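Local coordinates for protein saframycin Mx1 synthetase B (Legionella pneumophila subsp. pneumophila, PDB 3KXW) that belongs to the adenylate-forming (ANL) superfamily as a fatty acid AMP ligase and binds 5'-O-[(S)-(dodecanoyloxy)(hydroxy)phosphoryl]adenosine, at residues A[195-204]-A[332-341]; A[296-307]-A[319-327]. All blocks are in the same frame, centred on the assembly; numbering follows the deposited sequence.

Overall arrangement
Both contacts meet on one mixed sheet, where strand 335-338 of interaction 1 runs antiparallel to strand 323-328 of interaction 2, and both touch 5'-O-[(S)-(dodecanoyloxy)(hydroxy)phosphoryl]adenosine. Their centres lie about 15 Å apart, and the loop that interaction 1 closes contains both segments of interaction 2. Interaction 1 packs a helix on a strand and is only partly buried: an asparagine amide grips the strand backbone, while Ile199, Phe203, Leu334 and Leu335 line the dodecanoyl chain, and its far end reaches the surface at His204 and Thr340. Interaction 2 is buried within a beta-alpha-beta unit, with parallel strand bonds, a Met-aromatic contact and a lysine between two glutamates; most of its pocket residues lie by the adenosine part, and Cys326 also reaches the acyl chain.

Interaction 1. Residues A[195-204]-A[332-341]; sequences NLNKIFTSFH and ATLLVTGGTP. With 1ZZ (5'-O-[(S)-(dodecanoyloxy)(hydroxy)phosphoryl]adenosine), chain B.
Helix 195-202 runs nearly along strand 335-338, with 20° between their directions and 9.0 Å between the axes, and Asn195 meets Leu335 where the strand begins. The Asn195 amide forms two bonds with the backbone of that one residue. Its OD1 accepts from Leu335 N at 2.9 Å, an almost straight bond (170°), and its ND2 donates to Leu335 O at 3.2 Å, with the acceptor in the amide plane. CG of Asn195 stands anti to the backbone N (chi1 -151°), which carries the amide down to the strand, and this pair fixes its rotation. ND2 has a second partner in Ser408 OG. Beside it, CB of Asn195 presses on Thr333 CG2 at 3.4 Å.

One turn on, Ile199 divides its branches: CD1 meets Leu334 CD2 at 3.7 Å, the two side chains crossing at about a right angle, CG1 leans on Leu335 CB, and CG2 touches the ligand. Leu335 CD2 lies against the Ile199 backbone and at the edge of the Phe203 ring, near its plane. In this adenylate-forming fold Ile199, Phe203, Leu334 and Leu335 are among the residues that line the pocket, here along the dodecanoyl chain: CZ of Phe203 comes within 3.4 Å of ligand C3, and CD1 of Leu334 within 3.5 Å of C11.

The helix ends in a Schellman motif, with His204 at positive phi as its C-prime residue. Its imidazole receives Pro341 CD over one face in a CH-pi contact, 3.9 Å from the ring centroid. Pro341 CG also abuts Ser202 O, while a water lies within hydrogen-bonding distance of both Ser202 O and Gly339 O, linking the helix end to the loop beyond the strand.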
loop_
_atom_site.group_PDB
_atom_site.type_symbol
_atom_site.label_atom_id
_atom_site.label_comp_id
_atom_site.label_asym_id
_atom_site.label_seq_id
_atom_site.Cartn_x
_atom_site.Cartn_y
_atom_site.Cartn_z
ATOM N N ASN A 195 17.184 1.075 -0.493
ATOM C CA ASN A 195 15.989 1.792 -0.056
ATOM C C ASN A 195 15.770 1.749 1.447
ATOM O O ASN A 195 15.372 2.749 2.040
ATOM C CB ASN A 195 14.731 1.362 -0.809
ATOM C CG ASN A 195 13.717 2.506 -0.905
ATOM O OD1 ASN A 195 12.656 2.480 -0.290
ATOM N ND2 ASN A 195 14.079 3.537 -1.658
ATOM N N LEU A 196 16.031 0.596 2.064
ATOM C CA LEU A 196 15.962 0.489 3.515
ATOM C C LEU A 196 16.852 1.522 4.177
ATOM O O LEU A 196 16.499 2.075 5.192
ATOM C CB LEU A 196 16.351 -0.915 4.024
ATOM C CG LEU A 196 15.502 -2.092 3.530
ATOM C CD1 LEU A 196 15.901 -3.392 4.185
ATOM C CD2 LEU A 196 13.972 -1.845 3.623
ATOM N N ASN A 197 18.025 1.754 3.614
ATOM C CA ASN A 197 18.918 2.770 4.167
ATOM C C ASN A 197 18.355 4.175 3.969
ATOM O O ASN A 197 18.448 5.035 4.854
ATOM C CB ASN A 197 20.298 2.691 3.510
ATOM C CG ASN A 197 21.217 3.824 3.967
ATOM O OD1 ASN A 197 21.523 3.941 5.154
ATOM N ND2 ASN A 197 21.650 4.656 3.027
ATOM N N LYS A 198 17.780 4.413 2.801
ATOM C CA LYS A 198 17.183 5.707 2.531
ATOM C C LYS A 198 16.014 5.978 3.487
ATOM O O LYS A 198 15.867 7.089 3.991
ATOM C CB LYS A 198 16.724 5.801 1.081
ATOM C CG LYS A 198 17.861 6.060 0.110
ATOM C CD LYS A 198 17.378 5.853 -1.323
ATOM C CE LYS A 198 18.333 6.479 -2.333
ATOM N NZ LYS A 198 19.707 5.916 -2.315
ATOM N N ILE A 199 15.205 4.957 3.745
ATOM C CA ILE A 199 14.078 5.076 4.676
ATOM C C ILE A 199 14.549 5.312 6.117
ATOM O O ILE A 199 14.086 6.243 6.797
ATOM C CB ILE A 199 13.172 3.814 4.621
ATOM C CG1 ILE A 199 12.600 3.633 3.205
ATOM C CG2 ILE A 199 12.060 3.876 5.675
ATOM C CD1 ILE A 199 11.890 2.291 2.979
ATOM N N PHE A 200 15.458 4.465 6.591
ATOM C CA PHE A 200 15.989 4.607 7.952
ATOM C C PHE A 200 16.572 6.002 8.160
ATOM O O PHE A 200 16.375 6.641 9.210
ATOM C CB PHE A 200 17.049 3.530 8.227
ATOM C CG PHE A 200 17.518 3.475 9.651
ATOM C CD1 PHE A 200 16.951 2.577 10.549
ATOM C CD2 PHE A 200 18.540 4.304 10.093
ATOM C CE1 PHE A 200 17.391 2.515 11.870
ATOM C CE2 PHE A 200 18.988 4.246 11.413
ATOM C CZ PHE A 200 18.421 3.344 12.293
ATOM N N THR A 201 17.277 6.480 7.150
ATOM C CA THR A 201 17.963 7.757 7.252
ATOM C C THR A 201 17.009 8.923 7.159
ATOM O O THR A 201 17.047 9.832 7.997
ATOM C CB THR A 201 19.004 7.900 6.152
ATOM O OG1 THR A 201 20.043 6.954 6.387
ATOM C CG2 THR A 201 19.587 9.291 6.165
ATOM N N SER A 202 16.154 8.892 6.141
ATOM C CA SER A 202 15.248 10.008 5.860
ATOM C C SER A 202 14.226 10.186 6.991
ATOM O O SER A 202 13.849 11.312 7.304
ATOM C CB SER A 202 14.554 9.821 4.501
ATOM O OG SER A 202 15.504 9.836 3.436
ATOM N N PHE A 203 13.820 9.075 7.607
ATOM C CA PHE A 203 12.874 9.091 8.729
ATOM C C PHE A 203 13.545 9.368 10.086
ATOM O O PHE A 203 12.897 9.298 11.121
ATOM C CB PHE A 203 12.045 7.786 8.803
ATOM C CG PHE A 203 10.867 7.759 7.845
ATOM C CD1 PHE A 203 11.072 7.784 6.462
ATOM C CD2 PHE A 203 9.563 7.709 8.327
ATOM C CE1 PHE A 203 9.984 7.783 5.560
ATOM C CE2 PHE A 203 8.469 7.695 7.431
ATOM C CZ PHE A 203 8.698 7.729 6.056
ATOM N N HIS A 204 14.840 9.669 10.074
ATOM C CA HIS A 204 15.563 9.961 11.311
ATOM C C HIS A 204 15.348 8.882 12.371
ATOM O O HIS A 204 15.126 9.192 13.540
ATOM C CB HIS A 204 15.130 11.315 11.879
ATOM C CG HIS A 204 15.655 12.503 11.127
ATOM N ND1 HIS A 204 15.920 12.483 9.775
ATOM C CD2 HIS A 204 15.929 13.765 11.538
ATOM C CE1 HIS A 204 16.357 13.669 9.388
ATOM N NE2 HIS A 204 16.365 14.469 10.440
ATOM N N ALA A 332 10.488 1.837 -7.881
ATOM C CA ALA A 332 11.664 2.443 -7.267
ATOM C C ALA A 332 11.898 1.876 -5.866
ATOM O O ALA A 332 12.489 2.530 -4.999
ATOM C CB ALA A 332 11.532 3.950 -7.224
ATOM N N THR A 333 11.461 0.629 -5.684
ATOM C CA THR A 333 11.494 -0.082 -4.422
ATOM C C THR A 333 10.471 0.490 -3.461
ATOM O O THR A 333 9.488 -0.167 -3.150
ATOM C CB THR A 333 12.924 -0.160 -3.805
ATOM O OG1 THR A 333 13.788 -0.821 -4.736
ATOM C CG2 THR A 333 12.904 -0.957 -2.564
ATOM N N LEU A 334 10.671 1.726 -3.012
ATOM C CA LEU A 334 9.610 2.370 -2.246
ATOM C C LEU A 334 9.789 3.869 -2.216
ATOM O O LEU A 334 9.162 4.574 -2.992
ATOM C CB LEU A 334 9.524 1.824 -0.821
ATOM C CG LEU A 334 8.324 2.350 -0.013
ATOM C CD1 LEU A 334 7.012 1.814 -0.576
ATOM C CD2 LEU A 334 8.498 1.951 1.448
ATOM N N LEU A 335 10.642 4.355 -1.327
ATOM C CA LEU A 335 10.650 5.794 -1.007
ATOM C C LEU A 335 11.445 6.614 -2.011
ATOM O O LEU A 335 12.623 6.334 -2.220
ATOM C CB LEU A 335 11.219 5.999 0.405
ATOM C CG LEU A 335 11.390 7.428 0.903
ATOM C CD1 LEU A 335 10.015 8.150 1.040
ATOM C CD2 LEU A 335 12.168 7.422 2.225
ATOM N N VAL A 336 10.812 7.648 -2.584
ATOM C CA VAL A 336 11.430 8.521 -3.600
ATOM C C VAL A 336 11.604 9.947 -3.088
ATOM O O VAL A 336 12.681 10.523 -3.235
ATOM C CB VAL A 336 10.612 8.527 -4.921
ATOM C CG1 VAL A 336 11.155 9.557 -5.950
ATOM C CG2 VAL A 336 10.630 7.132 -5.524
ATOM N N THR A 337 10.556 10.507 -2.480
ATOM C CA THR A 337 10.654 11.848 -1.888
ATOM C C THR A 337 10.058 11.896 -0.486
ATOM O O THR A 337 9.140 11.156 -0.176
ATOM C CB THR A 337 9.940 12.949 -2.750
ATOM O OG1 THR A 337 8.517 12.782 -2.705
ATOM C CG2 THR A 337 10.386 12.888 -4.187
ATOM N N GLY A 338 10.593 12.787 0.348
ATOM C CA GLY A 338 10.072 13.030 1.672
ATOM C C GLY A 338 10.785 14.212 2.296
ATOM O O GLY A 338 11.908 14.537 1.909
ATOM N N GLY A 339 10.144 14.863 3.255
ATOM C CA GLY A 339 10.748 16.046 3.843
ATOM C C GLY A 339 11.634 15.749 5.033
ATOM O O GLY A 339 12.208 14.664 5.148
ATOM N N THR A 340 11.722 16.722 5.939
ATOM C CA THR A 340 12.451 16.569 7.191
ATOM C C THR A 340 11.462 16.295 8.335
ATOM O O THR A 340 10.565 17.097 8.592
ATOM C CB THR A 340 13.245 17.849 7.505
ATOM O OG1 THR A 340 14.153 18.127 6.425
ATOM C CG2 THR A 340 14.016 17.694 8.803
ATOM N N PRO A 341 11.616 15.152 9.017
ATOM C CA PRO A 341 10.694 14.778 10.103
ATOM C C PRO A 341 10.598 15.867 11.193
ATOM O O PRO A 341 11.609 16.458 11.546
ATOM C CB PRO A 341 11.307 13.491 10.664
ATOM C CG PRO A 341 12.076 12.907 9.482
ATOM C CD PRO A 341 12.585 14.090 8.700
HETATM P P 1ZZ B . 2.650 1.518 -5.511
HETATM C C1 1ZZ B . 8.670 3.417 7.687
HETATM N N1 1ZZ B . 1.388 7.810 -5.151
HETATM O O1 1ZZ B . 2.324 3.660 -3.077
HETATM C C2 1ZZ B . 7.642 3.816 6.620
HETATM N N2 1ZZ B . 2.602 8.410 -3.372
HETATM O O2 1ZZ B . 3.470 1.894 -4.113
HETATM C C3 1ZZ B . 8.306 4.434 5.383
HETATM N N3 1ZZ B . 0.257 10.132 -5.605
HETATM O O3 1ZZ B . 3.584 0.963 -6.468
HETATM C C4 1ZZ B . 7.347 4.419 4.184
HETATM N N4 1ZZ B . 0.945 11.776 -3.982
HETATM O O4 1ZZ B . 1.502 0.445 -5.140
HETATM C C5 1ZZ B . 7.762 5.397 3.072
HETATM N N5 1ZZ B . 2.511 11.412 -2.288
HETATM O O5 1ZZ B . 1.882 2.858 -6.140
HETATM C C6 1ZZ B . 6.671 5.389 1.992
HETATM O O6 1ZZ B . 0.910 5.524 -5.991
HETATM C C7 1ZZ B . 6.678 6.371 0.795
HETATM O O7 1ZZ B . 0.837 7.208 -8.363
HETATM C C8 1ZZ B . 5.477 6.398 -0.171
HETATM O O8 1ZZ B . 2.914 5.916 -8.751
HETATM C C9 1ZZ B . 5.638 5.272 -1.205
HETATM C C10 1ZZ B . 4.303 4.712 -1.751
HETATM C C11 1ZZ B . 4.613 3.418 -2.555
HETATM C C12 1ZZ B . 3.527 3.236 -3.632
HETATM C C13 1ZZ B . 2.592 4.049 -6.400
HETATM C C14 1ZZ B . 1.718 5.027 -6.885
HETATM C C15 1ZZ B . 2.459 6.250 -7.538
HETATM C C16 1ZZ B . 1.572 7.228 -7.526
HETATM C C17 1ZZ B . 0.974 7.019 -6.221
HETATM C C18 1ZZ B . 2.339 7.411 -4.127
HETATM C C19 1ZZ B . 1.770 9.551 -3.860
HETATM C C20 1ZZ B . 1.110 9.197 -4.924
HETATM C C21 1ZZ B . 0.135 11.353 -5.141
HETATM C C22 1ZZ B . 1.688 10.989 -3.392
HETATM O O HOH W 1 14.643 13.534 5.816
#

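Interaction 2. Residues A[296-307]-A[319-327]; sequences NGAEPVREETME and RKEAFYPCY. With 1ZZ (5'-O-[(S)-(dodecanoyloxy)(hydroxy)phosphoryl]adenosine), chain B.
A beta-alpha-beta unit, strand 293-296, helix 303-313 and strand 323-328, brings these segments together beside the adenine end of the ligand pocket. Asn296 pairs in parallel with Pro325: its N donates to Tyr324 O at 3.0 Å, and its O accepts from Cys326 N at 3.1 Å. On the same strand, Cys326 O takes a hydrogen bond from ligand N5 (2.9 Å), and SG of Cys326 touches C7 of the dodecanoyl chain.

On the helix side, selenomethionine Met306 runs across one face of the Phe323 ring. CG sits above the ring centre, 3.5 Å from the centroid and 4° off the normal; with chi2 extended (-180°), the chain runs on across the ring and SE stays over the same face, 4.0 Å from the centroid, a Met-aromatic contact. Val301 CG1 meets Pro325 CB at 4.1 Å.

Extended beyond CG, Lys320 sends NZ between two carboxylates: OE2 of Glu303, met on its syn lone pair at 2.7 Å, and OE1 of Glu307, met on its anti side at 2.9 Å. Two carboxylates around one ammonium group would probably favour its charged form.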
loop_
_atom_site.group_PDB
_atom_site.type_symbol
_atom_site.label_atom_id
_atom_site.label_comp_id
_atom_site.label_asym_id
_atom_site.label_seq_id
_atom_site.Cartn_x
_atom_site.Cartn_y
_atom_site.Cartn_z
ATOM N N ASN A 296 2.280 9.904 5.297
ATOM C CA ASN A 296 1.107 9.938 4.462
ATOM C C ASN A 296 1.586 9.814 3.026
ATOM O O ASN A 296 2.111 10.774 2.458
ATOM C CB ASN A 296 0.374 11.266 4.674
ATOM C CG ASN A 296 -0.951 11.327 3.956
ATOM O OD1 ASN A 296 -1.261 10.481 3.118
ATOM N ND2 ASN A 296 -1.736 12.359 4.258
ATOM N N GLY A 297 1.415 8.627 2.453
ATOM C CA GLY A 297 1.855 8.353 1.094
ATOM C C GLY A 297 1.067 7.209 0.467
ATOM O O GLY A 297 0.396 6.462 1.182
ATOM N N ALA A 298 1.208 7.070 -0.855
ATOM C CA ALA A 298 0.660 5.990 -1.683
ATOM C C ALA A 298 -0.511 6.465 -2.537
ATOM O O ALA A 298 -0.957 5.766 -3.458
ATOM C CB ALA A 298 0.290 4.747 -0.875
ATOM N N GLU A 299 -1.000 7.660 -2.233
ATOM C CA GLU A 299 -2.088 8.252 -3.003
ATOM C C GLU A 299 -2.086 9.742 -2.753
ATOM O O GLU A 299 -1.322 10.229 -1.930
ATOM C CB GLU A 299 -3.433 7.646 -2.596
ATOM C CG GLU A 299 -3.876 8.034 -1.185
ATOM C CD GLU A 299 -5.134 7.291 -0.764
ATOM O OE1 GLU A 299 -5.437 6.247 -1.378
ATOM O OE2 GLU A 299 -5.817 7.751 0.159
ATOM N N PRO A 300 -2.941 10.483 -3.458
ATOM C CA PRO A 300 -2.835 11.938 -3.269
ATOM C C PRO A 300 -3.011 12.379 -1.817
ATOM O O PRO A 300 -3.888 11.928 -1.104
ATOM C CB PRO A 300 -3.937 12.483 -4.169
ATOM C CG PRO A 300 -4.014 11.483 -5.256
ATOM C CD PRO A 300 -3.832 10.146 -4.575
ATOM N N VAL A 301 -2.126 13.262 -1.394
ATOM C CA VAL A 301 -2.069 13.710 -0.017
ATOM C C VAL A 301 -2.883 15.019 0.123
ATOM O O VAL A 301 -2.667 15.981 -0.630
ATOM C CB VAL A 301 -0.586 13.912 0.369
ATOM C CG1 VAL A 301 -0.457 14.579 1.743
ATOM C CG2 VAL A 301 0.176 12.564 0.285
ATOM N N ARG A 302 -3.846 15.044 1.036
ATOM C CA ARG A 302 -4.773 16.187 1.138
ATOM C C ARG A 302 -4.587 17.034 2.397
ATOM O O ARG A 302 -4.590 16.516 3.496
ATOM C CB ARG A 302 -6.235 15.718 1.067
ATOM C CG ARG A 302 -6.564 14.884 -0.169
ATOM C CD ARG A 302 -7.977 14.335 -0.105
ATOM N NE ARG A 302 -9.021 15.352 -0.268
ATOM C CZ ARG A 302 -9.727 15.903 0.722
ATOM N NH1 ARG A 302 -9.485 15.591 1.985
ATOM N NH2 ARG A 302 -10.680 16.794 0.449
ATOM N N GLU A 303 -4.432 18.345 2.223
ATOM C CA GLU A 303 -4.397 19.265 3.357
ATOM C C GLU A 303 -5.642 19.145 4.231
ATOM O O GLU A 303 -5.540 19.073 5.444
ATOM C CB GLU A 303 -4.251 20.715 2.889
ATOM C CG GLU A 303 -4.576 21.732 3.993
ATOM C CD GLU A 303 -3.537 21.743 5.103
ATOM O OE1 GLU A 303 -2.397 21.314 4.843
ATOM O OE2 GLU A 303 -3.867 22.169 6.237
ATOM N N GLU A 304 -6.819 19.094 3.612
ATOM C CA GLU A 304 -8.053 19.032 4.392
ATOM C C GLU A 304 -8.091 17.786 5.306
ATOM O O GLU A 304 -8.487 17.874 6.464
ATOM C CB GLU A 304 -9.294 19.113 3.489
ATOM C CG GLU A 304 -10.619 19.059 4.260
ATOM C CD GLU A 304 -11.854 19.205 3.351
ATOM O OE1 GLU A 304 -11.985 18.448 2.362
ATOM O OE2 GLU A 304 -12.704 20.076 3.635
ATOM N N THR A 305 -7.688 16.638 4.766
ATOM C CA THR A 305 -7.557 15.419 5.553
ATOM C C THR A 305 -6.688 15.602 6.772
ATOM O O THR A 305 -7.062 15.203 7.871
ATOM C CB THR A 305 -6.955 14.276 4.717
ATOM O OG1 THR A 305 -7.830 13.995 3.627
ATOM C CG2 THR A 305 -6.766 13.019 5.572
HETATM N N MSE A 306 -5.504 16.171 6.587
HETATM C CA MSE A 306 -4.583 16.277 7.711
HETATM C C MSE A 306 -5.048 17.302 8.738
HETATM O O MSE A 306 -4.826 17.135 9.940
HETATM C CB MSE A 306 -3.153 16.549 7.240
HETATM C CG MSE A 306 -2.613 15.353 6.494
HETATM SE SE MSE A 306 -0.800 15.496 5.821
HETATM C CE MSE A 306 -1.162 16.739 4.379
ATOM N N GLU A 307 -5.691 18.358 8.263
ATOM C CA GLU A 307 -6.171 19.391 9.170
ATOM C C GLU A 307 -7.317 18.822 9.997
ATOM O O GLU A 307 -7.351 19.042 11.195
ATOM C CB GLU A 307 -6.561 20.664 8.412
ATOM C CG GLU A 307 -7.263 21.754 9.236
ATOM C CD GLU A 307 -6.423 22.366 10.355
ATOM O OE1 GLU A 307 -5.196 22.168 10.417
ATOM O OE2 GLU A 307 -7.013 23.077 11.195
ATOM N N ARG A 319 0.421 16.110 17.215
ATOM C CA ARG A 319 0.879 17.398 16.703
ATOM C C ARG A 319 0.914 17.390 15.180
ATOM O O ARG A 319 1.341 16.421 14.573
ATOM C CB ARG A 319 2.280 17.737 17.250
ATOM C CG ARG A 319 2.263 18.208 18.705
ATOM C CD ARG A 319 3.665 18.603 19.224
ATOM N NE ARG A 319 4.217 19.708 18.457
ATOM C CZ ARG A 319 5.119 19.574 17.489
ATOM N NH1 ARG A 319 5.614 18.382 17.190
ATOM N NH2 ARG A 319 5.544 20.645 16.831
ATOM N N LYS A 320 0.478 18.473 14.559
ATOM C CA LYS A 320 0.375 18.472 13.097
ATOM C C LYS A 320 1.734 18.347 12.429
ATOM O O LYS A 320 1.819 17.868 11.291
ATOM C CB LYS A 320 -0.360 19.724 12.595
ATOM C CG LYS A 320 -0.774 19.656 11.111
ATOM C CD LYS A 320 -1.628 20.867 10.687
ATOM C CE LYS A 320 -2.095 20.751 9.214
ATOM N NZ LYS A 320 -2.849 21.975 8.738
ATOM N N GLU A 321 2.784 18.783 13.131
ATOM C CA GLU A 321 4.149 18.722 12.632
ATOM C C GLU A 321 4.600 17.272 12.434
ATOM O O GLU A 321 5.590 17.010 11.764
ATOM C CB GLU A 321 5.118 19.405 13.624
ATOM C CG GLU A 321 4.961 20.914 13.749
ATOM C CD GLU A 321 3.714 21.328 14.529
ATOM O OE1 GLU A 321 3.169 20.495 15.274
ATOM O OE2 GLU A 321 3.282 22.495 14.385
ATOM N N ALA A 322 3.899 16.335 13.052
ATOM C CA ALA A 322 4.241 14.925 12.886
ATOM C C ALA A 322 3.970 14.453 11.445
ATOM O O ALA A 322 4.618 13.519 10.940
ATOM C CB ALA A 322 3.454 14.074 13.873
ATOM N N PHE A 323 3.011 15.089 10.775
ATOM C CA PHE A 323 2.581 14.603 9.463
ATOM C C PHE A 323 3.720 14.678 8.488
ATOM O O PHE A 323 4.398 15.707 8.411
ATOM C CB PHE A 323 1.404 15.411 8.917
ATOM C CG PHE A 323 0.064 14.851 9.284
ATOM C CD1 PHE A 323 -0.288 13.557 8.917
ATOM C CD2 PHE A 323 -0.869 15.621 9.956
ATOM C CE1 PHE A 323 -1.543 13.057 9.224
ATOM C CE2 PHE A 323 -2.102 15.116 10.282
ATOM C CZ PHE A 323 -2.450 13.830 9.894
ATOM N N TYR A 324 3.920 13.591 7.734
ATOM C CA TYR A 324 5.082 13.461 6.864
ATOM C C TYR A 324 4.638 12.922 5.514
ATOM O O TYR A 324 4.653 11.707 5.302
ATOM C CB TYR A 324 6.102 12.501 7.485
ATOM C CG TYR A 324 7.431 12.440 6.764
ATOM C CD1 TYR A 324 8.448 13.324 7.071
ATOM C CD2 TYR A 324 7.664 11.488 5.777
ATOM C CE1 TYR A 324 9.679 13.266 6.428
ATOM C CE2 TYR A 324 8.903 11.422 5.115
ATOM C CZ TYR A 324 9.899 12.326 5.444
ATOM O OH TYR A 324 11.106 12.270 4.785
ATOM N N PRO A 325 4.230 13.829 4.606
ATOM C CA PRO A 325 3.891 13.442 3.234
ATOM C C PRO A 325 5.117 12.840 2.571
ATOM O O PRO A 325 6.231 13.288 2.821
ATOM C CB PRO A 325 3.518 14.773 2.569
ATOM C CG PRO A 325 3.115 15.661 3.705
ATOM C CD PRO A 325 3.993 15.258 4.858
ATOM N N CYS A 326 4.921 11.819 1.748
ATOM C CA CYS A 326 6.049 11.225 1.026
ATOM C C CYS A 326 5.525 10.600 -0.248
ATOM O O CYS A 326 4.332 10.295 -0.352
ATOM C CB CYS A 326 6.777 10.165 1.889
ATOM S SG CYS A 326 5.726 9.003 2.778
ATOM N N TYR A 327 6.419 10.382 -1.203
ATOM C CA TYR A 327 6.023 9.846 -2.505
ATOM C C TYR A 327 6.943 8.681 -2.867
ATOM O O TYR A 327 8.107 8.673 -2.505
ATOM C CB TYR A 327 6.132 10.941 -3.570
ATOM C CG TYR A 327 6.165 10.417 -5.003
ATOM C CD1 TYR A 327 4.996 10.082 -5.669
ATOM C CD2 TYR A 327 7.370 10.261 -5.679
ATOM C CE1 TYR A 327 5.017 9.609 -6.985
ATOM C CE2 TYR A 327 7.386 9.784 -6.987
ATOM C CZ TYR A 327 6.221 9.478 -7.629
ATOM O OH TYR A 327 6.272 9.008 -8.927
HETATM P P 1ZZ B . 2.650 1.518 -5.511
HETATM C C1 1ZZ B . 8.670 3.417 7.687
HETATM N N1 1ZZ B . 1.388 7.810 -5.151
HETATM O O1 1ZZ B . 2.324 3.660 -3.077
HETATM C C2 1ZZ B . 7.642 3.816 6.620
HETATM N N2 1ZZ B . 2.602 8.410 -3.372
HETATM O O2 1ZZ B . 3.470 1.894 -4.113
HETATM C C3 1ZZ B . 8.306 4.434 5.383
HETATM N N3 1ZZ B . 0.257 10.132 -5.605
HETATM O O3 1ZZ B . 3.584 0.963 -6.468
HETATM C C4 1ZZ B . 7.347 4.419 4.184
HETATM N N4 1ZZ B . 0.945 11.776 -3.982
HETATM O O4 1ZZ B . 1.502 0.445 -5.140
HETATM C C5 1ZZ B . 7.762 5.397 3.072
HETATM N N5 1ZZ B . 2.511 11.412 -2.288
HETATM O O5 1ZZ B . 1.882 2.858 -6.140
HETATM C C6 1ZZ B . 6.671 5.389 1.992
HETATM O O6 1ZZ B . 0.910 5.524 -5.991
HETATM C C7 1ZZ B . 6.678 6.371 0.795
HETATM O O7 1ZZ B . 0.837 7.208 -8.363
HETATM C C8 1ZZ B . 5.477 6.398 -0.171
HETATM O O8 1ZZ B . 2.914 5.916 -8.751
HETATM C C9 1ZZ B . 5.638 5.272 -1.205
HETATM C C10 1ZZ B . 4.303 4.712 -1.751
HETATM C C11 1ZZ B . 4.613 3.418 -2.555
HETATM C C12 1ZZ B . 3.527 3.236 -3.632
HETATM C C13 1ZZ B . 2.592 4.049 -6.400
HETATM C C14 1ZZ B . 1.718 5.027 -6.885
HETATM C C15 1ZZ B . 2.459 6.250 -7.538
HETATM C C16 1ZZ B . 1.572 7.228 -7.526
HETATM C C17 1ZZ B . 0.974 7.019 -6.221
HETATM C C18 1ZZ B . 2.339 7.411 -4.127
HETATM C C19 1ZZ B . 1.770 9.551 -3.860
HETATM C C20 1ZZ B . 1.110 9.197 -4.924
HETATM C C21 1ZZ B . 0.135 11.353 -5.141
HETATM C C22 1ZZ B . 1.688 10.989 -3.392
#